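Local coordinates for amino acid ABC superfamily ATP binding cassette transporter, binding protein (Streptococcus pneumoniae, PDB 4H5G) that binds L-arginine in a cleft of its type II periplasmic-binding-protein fold and probably delivers it to an amino acid ABC transporter for uptake, at residues A[219-222]-A[223-227]; A[210-213]-A[214-218]. All coordinates share one frame; numbering follows the deposited sequence.

Contact 1 (A[219-222]-A[223-227]); sequences IQKL and KDEGT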
# COMPACT_ATOMS: atom_id res chain seq x y z
N ILE A 219 13.06 -9.49 -5.58
CA ILE A 219 11.69 -9.92 -5.25
C ILE A 219 11.51 -11.42 -5.42
O ILE A 219 10.86 -12.08 -4.59
CB ILE A 219 10.64 -9.16 -6.09
CG1 ILE A 219 10.53 -7.72 -5.59
CG2 ILE A 219 9.26 -9.83 -5.98
CD1 ILE A 219 9.69 -6.85 -6.51
N GLN A 220 12.08 -11.98 -6.48
CA GLN A 220 11.93 -13.43 -6.69
C GLN A 220 12.57 -14.19 -5.54
O GLN A 220 12.04 -15.21 -5.07
CB GLN A 220 12.52 -13.87 -8.04
CG GLN A 220 12.12 -15.31 -8.40
CD GLN A 220 10.60 -15.50 -8.57
OE1 GLN A 220 10.02 -15.08 -9.58
NE2 GLN A 220 9.96 -16.14 -7.58
N LYS A 221 13.71 -13.70 -5.08
CA LYS A 221 14.39 -14.36 -3.96
C LYS A 221 13.57 -14.26 -2.67
O LYS A 221 13.46 -15.23 -1.91
CB LYS A 221 15.78 -13.74 -3.78
CG LYS A 221 16.41 -14.02 -2.45
CD LYS A 221 17.16 -15.31 -2.46
CE LYS A 221 18.35 -15.21 -1.51
NZ LYS A 221 19.31 -16.32 -1.77
N LEU A 222 12.98 -13.10 -2.43
CA LEU A 222 12.11 -12.91 -1.25
C LEU A 222 10.92 -13.86 -1.29
O LEU A 222 10.61 -14.53 -0.30
CB LEU A 222 11.62 -11.47 -1.15
CG LEU A 222 12.67 -10.38 -0.94
CD1 LEU A 222 12.01 -9.01 -1.06
CD2 LEU A 222 13.34 -10.52 0.42
N LYS A 223 10.25 -13.94 -2.44
CA LYS A 223 9.09 -14.83 -2.54
C LYS A 223 9.50 -16.29 -2.40
O LYS A 223 8.78 -17.08 -1.77
CB LYS A 223 8.33 -14.61 -3.87
CG LYS A 223 7.72 -13.22 -4.02
CD LYS A 223 6.69 -13.19 -5.16
CE LYS A 223 7.37 -13.42 -6.52
NZ LYS A 223 6.42 -13.20 -7.68
N ASP A 224 10.64 -16.65 -2.98
CA ASP A 224 11.11 -18.03 -2.91
C ASP A 224 11.43 -18.45 -1.48
O ASP A 224 11.30 -19.61 -1.13
CB ASP A 224 12.36 -18.26 -3.79
CG ASP A 224 12.05 -18.24 -5.28
OD1 ASP A 224 10.86 -18.10 -5.64
OD2 ASP A 224 13.00 -18.37 -6.09
N GLU A 225 11.83 -17.50 -0.65
CA GLU A 225 12.23 -17.84 0.71
C GLU A 225 11.14 -17.52 1.73
O GLU A 225 11.32 -17.71 2.93
CB GLU A 225 13.56 -17.13 1.07
CG GLU A 225 14.74 -17.66 0.24
CD GLU A 225 16.10 -17.07 0.62
OE1 GLU A 225 16.15 -16.05 1.34
OE2 GLU A 225 17.12 -17.63 0.17
N GLY A 226 10.00 -17.04 1.23
CA GLY A 226 8.87 -16.65 2.07
C GLY A 226 9.11 -15.37 2.85
O GLY A 226 8.41 -15.09 3.83
N THR A 227 10.09 -14.59 2.41
CA THR A 227 10.59 -13.47 3.21
C THR A 227 9.61 -12.30 3.26
O THR A 227 9.53 -11.60 4.28
CB THR A 227 11.95 -12.98 2.66
OG1 THR A 227 12.83 -14.11 2.55
CG2 THR A 227 12.59 -11.96 3.61
O HOH W 1 7.55 -14.30 -9.91
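Gln220 and Asp224, one helical turn apart, are joined twice: by the backbone bond from Asp224 N to Gln220 O (2.9 Å) and by a side-chain bond from Gln220 NE2 to Asp224 OD1 (2.9 Å). The second is bent, 144° at the hydrogen: OD1 lies out of the plane of the amide, and the amide meets the carboxylate from above its plane. Gln220 makes this possible by sending CG anti to its backbone N (chi1 -169°) and then folding at chi2 (62°), which brings the amide back over the next turn. Its other end is also used: a water donates to Gln220 OE1 at 2.6 Å and accepts from Lys223 NZ, whose direct protein partner is the carbonyl of Pro97. On the next ridge of the helix, Lys221 NZ and Glu225 OE2 form a salt bridge at 3.2 Å, its hydrogen bond weak, and the bent lysine lays CD and CE alongside the carboxylate. A Schellman motif terminates the helix: at Gly226, with its positive phi, the chain leaves the helical path, Thr227 N closes back on Leu222 O at 2.8 Å, and Gly226 N makes a weak bond to Lys223 O. That carbonyl of Leu222 also receives a weak bond from Glu225 N. Gly226 is also the N-cap of helix 227-235, so the chain turns from one helix straight into the next. Below these polar groups, Leu222 CD2 rests against CB and CG2 of Thr227, 3.6 Å from the methyl, across the turn at Gly226. Ile219 CG2 touches Lys223 CE, while Ile219 and Leu222 pack on Met44 of helix 40-52.

Contact 2 (A[210-213]-A[214-218]); sequences DLKE and VVDKV. With EDO (1,2-ethanediol), chain K.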
# COMPACT_ATOMS: atom_id res chain seq x y z
N ASP A 210 17.05 -2.29 -16.99
CA ASP A 210 18.20 -2.71 -16.19
C ASP A 210 17.88 -2.70 -14.69
O ASP A 210 18.18 -3.66 -13.97
CB ASP A 210 19.44 -1.84 -16.51
CG ASP A 210 19.22 -0.36 -16.21
OD1 ASP A 210 18.08 0.14 -16.38
OD2 ASP A 210 20.20 0.30 -15.81
N LEU A 211 17.25 -1.64 -14.22
CA LEU A 211 16.86 -1.57 -12.81
C LEU A 211 15.75 -2.56 -12.50
O LEU A 211 15.75 -3.21 -11.45
CB LEU A 211 16.45 -0.13 -12.44
CG LEU A 211 15.96 0.11 -11.01
CD1 LEU A 211 17.04 -0.27 -10.00
CD2 LEU A 211 15.55 1.58 -10.83
N LYS A 212 14.80 -2.72 -13.42
CA LYS A 212 13.72 -3.70 -13.22
C LYS A 212 14.27 -5.11 -13.00
O LYS A 212 13.75 -5.86 -12.16
CB LYS A 212 12.73 -3.69 -14.40
CG LYS A 212 11.61 -4.76 -14.28
CD LYS A 212 10.51 -4.58 -15.35
CE LYS A 212 9.89 -5.94 -15.76
NZ LYS A 212 9.21 -6.67 -14.62
N GLU A 213 15.32 -5.47 -13.74
CA GLU A 213 15.93 -6.80 -13.59
C GLU A 213 16.46 -7.02 -12.18
O GLU A 213 16.33 -8.11 -11.61
CB GLU A 213 17.07 -7.02 -14.61
CG GLU A 213 16.61 -7.17 -16.06
CD GLU A 213 17.68 -7.69 -16.97
OE1 GLU A 213 18.79 -8.04 -16.48
OE2 GLU A 213 17.42 -7.75 -18.20
N VAL A 214 17.08 -5.98 -11.63
CA VAL A 214 17.62 -6.07 -10.27
C VAL A 214 16.48 -6.17 -9.26
O VAL A 214 16.51 -6.99 -8.35
CB VAL A 214 18.51 -4.86 -9.92
CG1 VAL A 214 19.05 -4.99 -8.49
CG2 VAL A 214 19.65 -4.74 -10.92
N VAL A 215 15.48 -5.33 -9.43
CA VAL A 215 14.31 -5.38 -8.56
C VAL A 215 13.61 -6.75 -8.61
O VAL A 215 13.25 -7.31 -7.58
CB VAL A 215 13.30 -4.26 -8.87
CG1 VAL A 215 12.03 -4.41 -8.01
CG2 VAL A 215 13.93 -2.88 -8.60
N ASP A 216 13.44 -7.29 -9.82
CA ASP A 216 12.80 -8.60 -9.98
C ASP A 216 13.62 -9.71 -9.34
O ASP A 216 13.07 -10.66 -8.77
CB ASP A 216 12.58 -8.90 -11.48
CG ASP A 216 11.44 -8.09 -12.10
OD1 ASP A 216 10.67 -7.47 -11.34
OD2 ASP A 216 11.31 -8.10 -13.34
N LYS A 217 14.94 -9.60 -9.44
CA LYS A 217 15.81 -10.63 -8.87
C LYS A 217 15.64 -10.66 -7.35
O LYS A 217 15.51 -11.73 -6.74
CB LYS A 217 17.27 -10.35 -9.24
CG LYS A 217 18.27 -11.23 -8.52
CD LYS A 217 19.68 -10.75 -8.80
CE LYS A 217 20.68 -11.53 -7.97
NZ LYS A 217 20.73 -12.95 -8.43
N VAL A 218 15.63 -9.47 -6.74
CA VAL A 218 15.47 -9.39 -5.29
C VAL A 218 14.10 -9.91 -4.87
O VAL A 218 13.99 -10.70 -3.91
CB VAL A 218 15.68 -7.95 -4.80
CG1 VAL A 218 15.35 -7.83 -3.31
CG2 VAL A 218 17.13 -7.53 -5.06
C1 EDO K . 24.01 -12.53 -5.60
O1 EDO K . 23.84 -11.18 -6.06
C2 EDO K . 22.78 -13.38 -5.90
O2 EDO K . 23.00 -14.21 -7.05
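Lys212 O accepts from Asp216 N at 2.8 Å and Leu211 O from Val215 N at 2.9 Å, both in regular i to i+4 helical geometry, whereas the bond from Val214 N to Asp210 O is weak. The Lys212-Asp216 pair is bridged again through its side chains, in an i to i+4 salt bridge along the helix. Lys212 NZ meets the syn lone pair of Asp216 OD2 at 2.8 Å, and the same oxygen lies 3.5 Å from Lys212 CG, with the lysine arched over it. Bends at chi3 (149°) and chi4 (62°) curl the ammonium back to the carboxylate. Both groups have further partners: Lys212 NZ also bonds Phe94 O, and Asp216 OD1 accepts from Ile96 N, joining helix 209-225 to the end of strand 92-94 and the loop after it. On the buried face, Leu211 CD1 approaches Val215 CG2 at 4.3 Å, and Leu211 continues onto Ala4 and Ile8 of helix 4-11. Lys217 NZ makes a weak bond to O2 of an ethanediol, probably from the crystallisation liquor, which is also hydrogen-bonded to Glu51 of helix 40-52. With one carboxylate oxygen given to an ammonium and the other to a backbone N-H, Asp216 is probably kept ionised and its rotation about chi2 restricted.

Overall arrangement
Both contacts belong to one helix, 209-225, and come in series along the chain: contact 2 occupies its first half, and contact 1 follows at once and carries it through its end into helix 227-235. Their centres lie about 13 Å apart, on the same side of the chain's centre, and apart from the chain junction between 218 and 219 they do not touch. The two share neighbours. Helix 40-52 packs against both, and the segment around Ser95 and Ile96 runs past both, while helix 4-11 and strand 203-205 meet contact 2. The helix thus ties several separate parts of the sequence together within the solute-binding fold.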